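Local coordinates for D-2-hydroxyacid dehydrogensase protein (PDB 4LSW) that probably catalyses the NAD(P)-dependent interconversion of D-2-hydroxy acids and 2-oxo acids, as in other D-isomer-specific 2-hydroxyacid dehydrogenases, at residues A[10-15]-A[295-300]. Numbering follows the deposited sequence.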
ATOM      1  N   GLY A  10       2.679 -11.204 -15.016  1.00 10.06           N
ATOM      2  CA  GLY A  10       1.261 -11.046 -14.741  1.00 14.20           C
ATOM      3  C   GLY A  10       0.655  -9.957 -15.604  1.00 13.57           C
ATOM      4  O   GLY A  10       1.372  -9.134 -16.160  1.00 11.21           O
ATOM      5  N   PRO A  11      -0.677  -9.950 -15.731  1.00 16.37           N
ATOM      6  CA  PRO A  11      -1.348  -8.952 -16.577  1.00 15.94           C
ATOM      7  C   PRO A  11      -1.195  -7.508 -16.094  1.00 16.81           C
ATOM      8  O   PRO A  11      -1.034  -7.262 -14.894  1.00 20.22           O
ATOM      9  CB  PRO A  11      -2.830  -9.368 -16.505  1.00 15.84           C
ATOM     10  CG  PRO A  11      -2.939 -10.184 -15.244  1.00 22.77           C
ATOM     11  CD  PRO A  11      -1.628 -10.898 -15.124  1.00 19.86           C
ATOM     12  N   TYR A  12      -1.244  -6.566 -17.035  1.00 15.19           N
ATOM     13  CA  TYR A  12      -1.306  -5.140 -16.741  1.00 12.40           C
ATOM     14  C   TYR A  12      -2.529  -4.566 -17.443  1.00 16.26           C
ATOM     15  O   TYR A  12      -3.051  -5.180 -18.369  1.00 16.04           O
ATOM     16  CB  TYR A  12      -0.088  -4.409 -17.293  1.00 16.70           C
ATOM     17  CG  TYR A  12       1.242  -4.749 -16.675  1.00 12.83           C
ATOM     18  CD1 TYR A  12       1.436  -4.733 -15.298  1.00 14.40           C
ATOM     19  CD2 TYR A  12       2.316  -5.076 -17.485  1.00 12.56           C
ATOM     20  CE1 TYR A  12       2.673  -5.050 -14.754  1.00 15.39           C
ATOM     21  CE2 TYR A  12       3.539  -5.380 -16.960  1.00  9.21           C
ATOM     22  CZ  TYR A  12       3.720  -5.369 -15.601  1.00 12.11           C
ATOM     23  OH  TYR A  12       4.968  -5.677 -15.111  1.00 11.00           O
ATOM     24  N   PRO A  13      -2.976  -3.369 -17.027  1.00 15.00           N
ATOM     25  CA  PRO A  13      -4.079  -2.719 -17.748  1.00 16.46           C
ATOM     26  C   PRO A  13      -3.718  -2.497 -19.206  1.00 14.77           C
ATOM     27  O   PRO A  13      -2.536  -2.378 -19.518  1.00 14.04           O
ATOM     28  CB  PRO A  13      -4.195  -1.360 -17.052  1.00 16.94           C
ATOM     29  CG  PRO A  13      -3.700  -1.610 -15.677  1.00 19.56           C
ATOM     30  CD  PRO A  13      -2.583  -2.607 -15.827  1.00 16.85           C
ATOM     31  N   ALA A  14      -4.725  -2.434 -20.075  1.00 17.61           N
ATOM     32  CA  ALA A  14      -4.508  -2.239 -21.504  1.00 16.99           C
ATOM     33  C   ALA A  14      -3.668  -1.008 -21.846  1.00 16.46           C
ATOM     34  O   ALA A  14      -2.920  -1.016 -22.828  1.00 19.06           O
ATOM     35  CB  ALA A  14      -5.846  -2.196 -22.232  1.00 19.28           C
ATOM     36  N   TRP A  15      -3.781   0.055 -21.049  1.00 14.19           N
ATOM     37  CA  TRP A  15      -3.047   1.281 -21.347  1.00 15.74           C
ATOM     38  C   TRP A  15      -1.528   1.140 -21.142  1.00 13.37           C
ATOM     39  O   TRP A  15      -0.743   1.977 -21.606  1.00 15.76           O
ATOM     40  CB  TRP A  15      -3.632   2.499 -20.602  1.00 17.17           C
ATOM     41  CG  TRP A  15      -3.752   2.378 -19.113  1.00 16.55           C
ATOM     42  CD1 TRP A  15      -2.757   2.071 -18.230  1.00 17.58           C
ATOM     43  CD2 TRP A  15      -4.924   2.627 -18.326  1.00 17.18           C
ATOM     44  NE1 TRP A  15      -3.247   2.084 -16.946  1.00 17.57           N
ATOM     45  CE2 TRP A  15      -4.574   2.426 -16.977  1.00 16.85           C
ATOM     46  CE3 TRP A  15      -6.240   2.992 -18.633  1.00 18.95           C
ATOM     47  CZ2 TRP A  15      -5.493   2.577 -15.933  1.00 18.68           C
ATOM     48  CZ3 TRP A  15      -7.153   3.138 -17.596  1.00 21.35           C
ATOM     49  CH2 TRP A  15      -6.774   2.932 -16.264  1.00 21.72           C
ATOM     50  N   GLN A 295       3.219   4.022 -16.465  1.00 10.40           N
ATOM     51  CA  GLN A 295       4.131   4.849 -17.247  1.00 12.31           C
ATOM     52  C   GLN A 295       5.563   4.746 -16.731  1.00 10.28           C
ATOM     53  O   GLN A 295       6.518   4.706 -17.511  1.00 12.69           O
ATOM     54  CB  GLN A 295       3.675   6.314 -17.226  1.00 11.79           C
ATOM     55  CG  GLN A 295       4.458   7.226 -18.171  1.00 12.66           C
ATOM     56  CD  GLN A 295       4.190   6.917 -19.633  1.00 17.12           C
ATOM     57  OE1 GLN A 295       3.050   7.001 -20.102  1.00 19.00           O
ATOM     58  NE2 GLN A 295       5.239   6.550 -20.362  1.00 16.25           N
ATOM     59  N   LEU A 296       5.707   4.700 -15.409  1.00 10.26           N
ATOM     60  CA  LEU A 296       7.016   4.625 -14.773  1.00 10.00           C
ATOM     61  C   LEU A 296       7.680   3.273 -15.028  1.00 10.73           C
ATOM     62  O   LEU A 296       8.879   3.202 -15.310  1.00 12.63           O
ATOM     63  CB  LEU A 296       6.868   4.891 -13.273  1.00 11.32           C
ATOM     64  CG  LEU A 296       8.148   5.040 -12.453  1.00 12.57           C
ATOM     65  CD1 LEU A 296       9.149   5.948 -13.157  1.00 14.68           C
ATOM     66  CD2 LEU A 296       7.801   5.578 -11.062  1.00 15.02           C
ATOM     67  N   LEU A 297       6.898   2.206 -14.917  1.00 10.92           N
ATOM     68  CA  LEU A 297       7.380   0.880 -15.275  1.00 10.43           C
ATOM     69  C   LEU A 297       7.897   0.904 -16.710  1.00 11.24           C
ATOM     70  O   LEU A 297       9.018   0.481 -16.989  1.00 10.62           O
ATOM     71  CB  LEU A 297       6.255  -0.141 -15.152  1.00  9.90           C
ATOM     72  CG  LEU A 297       6.583  -1.526 -15.714  1.00 10.96           C
ATOM     73  CD1 LEU A 297       7.241  -2.420 -14.669  1.00 12.77           C
ATOM     74  CD2 LEU A 297       5.328  -2.177 -16.258  1.00 14.01           C
ATOM     75  N   ARG A 298       7.085   1.424 -17.619  1.00 11.85           N
ATOM     76  CA  ARG A 298       7.494   1.442 -19.013  1.00 11.49           C
ATOM     77  C   ARG A 298       8.697   2.360 -19.243  1.00 12.98           C
ATOM     78  O   ARG A 298       9.598   2.018 -20.011  1.00 12.93           O
ATOM     79  CB  ARG A 298       6.314   1.815 -19.906  1.00 11.37           C
ATOM     80  CG  ARG A 298       5.219   0.765 -19.887  1.00 11.33           C
ATOM     81  CD  ARG A 298       4.093   1.101 -20.848  1.00 14.89           C
ATOM     82  NE  ARG A 298       3.147   2.089 -20.325  1.00 14.92           N
ATOM     83  CZ  ARG A 298       3.034   3.335 -20.774  1.00 19.32           C
ATOM     84  NH1 ARG A 298       3.821   3.770 -21.750  1.00 18.95           N
ATOM     85  NH2 ARG A 298       2.124   4.149 -20.252  1.00 15.53           N
ATOM     86  N   ASP A 299       8.737   3.510 -18.569  1.00 12.12           N
ATOM     87  CA  ASP A 299       9.856   4.431 -18.767  1.00 14.20           C
ATOM     88  C   ASP A 299      11.192   3.844 -18.306  1.00 13.68           C
ATOM     89  O   ASP A 299      12.231   4.122 -18.896  1.00 16.04           O
ATOM     90  CB  ASP A 299       9.599   5.787 -18.096  1.00 14.80           C
ATOM     91  CG  ASP A 299       8.524   6.598 -18.797  1.00 16.77           C
ATOM     92  OD1 ASP A 299       8.169   6.266 -19.948  1.00 17.51           O
ATOM     93  OD2 ASP A 299       8.039   7.578 -18.192  1.00 18.82           O
ATOM     94  N   ASN A 300      11.162   3.020 -17.260  1.00 11.53           N
ATOM     95  CA  ASN A 300      12.366   2.327 -16.822  1.00 11.92           C
ATOM     96  C   ASN A 300      12.852   1.340 -17.869  1.00 10.47           C
ATOM     97  O   ASN A 300      14.047   1.277 -18.154  1.00 12.43           O
ATOM     98  CB  ASN A 300      12.147   1.617 -15.481  1.00 12.18           C
ATOM     99  CG  ASN A 300      12.253   2.560 -14.298  1.00 16.27           C
ATOM    100  OD1 ASN A 300      13.337   3.042 -13.972  1.00 11.65           O
ATOM    101  ND2 ASN A 300      11.128   2.822 -13.648  1.00 13.75           N
TER
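Leu297 sets one methyl over a face of the Tyr12 ring, a CH-pi contact: CD2 lies 4.0 Å from the ring centroid, 29° off the normal. The displacement is toward the phenol end, with CD2 3.6 Å from Tyr12 CZ. The two side chains approach from opposite directions; Leu297 chi1 of 171° turns CG away from the backbone N and carries the methyl branch to the ring. On the opposite face, Gly10 O stands 4.2 Å from the ring plane, over its centre, and Tyr74 also packs against Tyr12. In fold terms, the loop after strand 5-8 runs into helix 14-23, with Pro13 at its N-cap; helix 287-306 returns from the nucleotide-binding domain to pack on this flavodoxin-like lobe, in this family the substrate-binding domain. Hydrogen bonding fixes the phenol, since Tyr12 OH bonds to Thr51 O. With Tyr12 cut back to an alanine, Leu297 CD2 would probably lose its aromatic support and Thr51 O its phenol donor. Trp15 O lies over a face of the Arg298 guanidinium, 3.8 Å from NH2, a proximity and not a hydrogen bond. Arg298 is held instead by a salt bridge from NE to Asp16 and a weak hydrogen bond from NH2 to Gln295 OE1 (3.0 Å, 134°), while Gln295 NE2 donates to Asp299 OD1 from above the carboxylate plane.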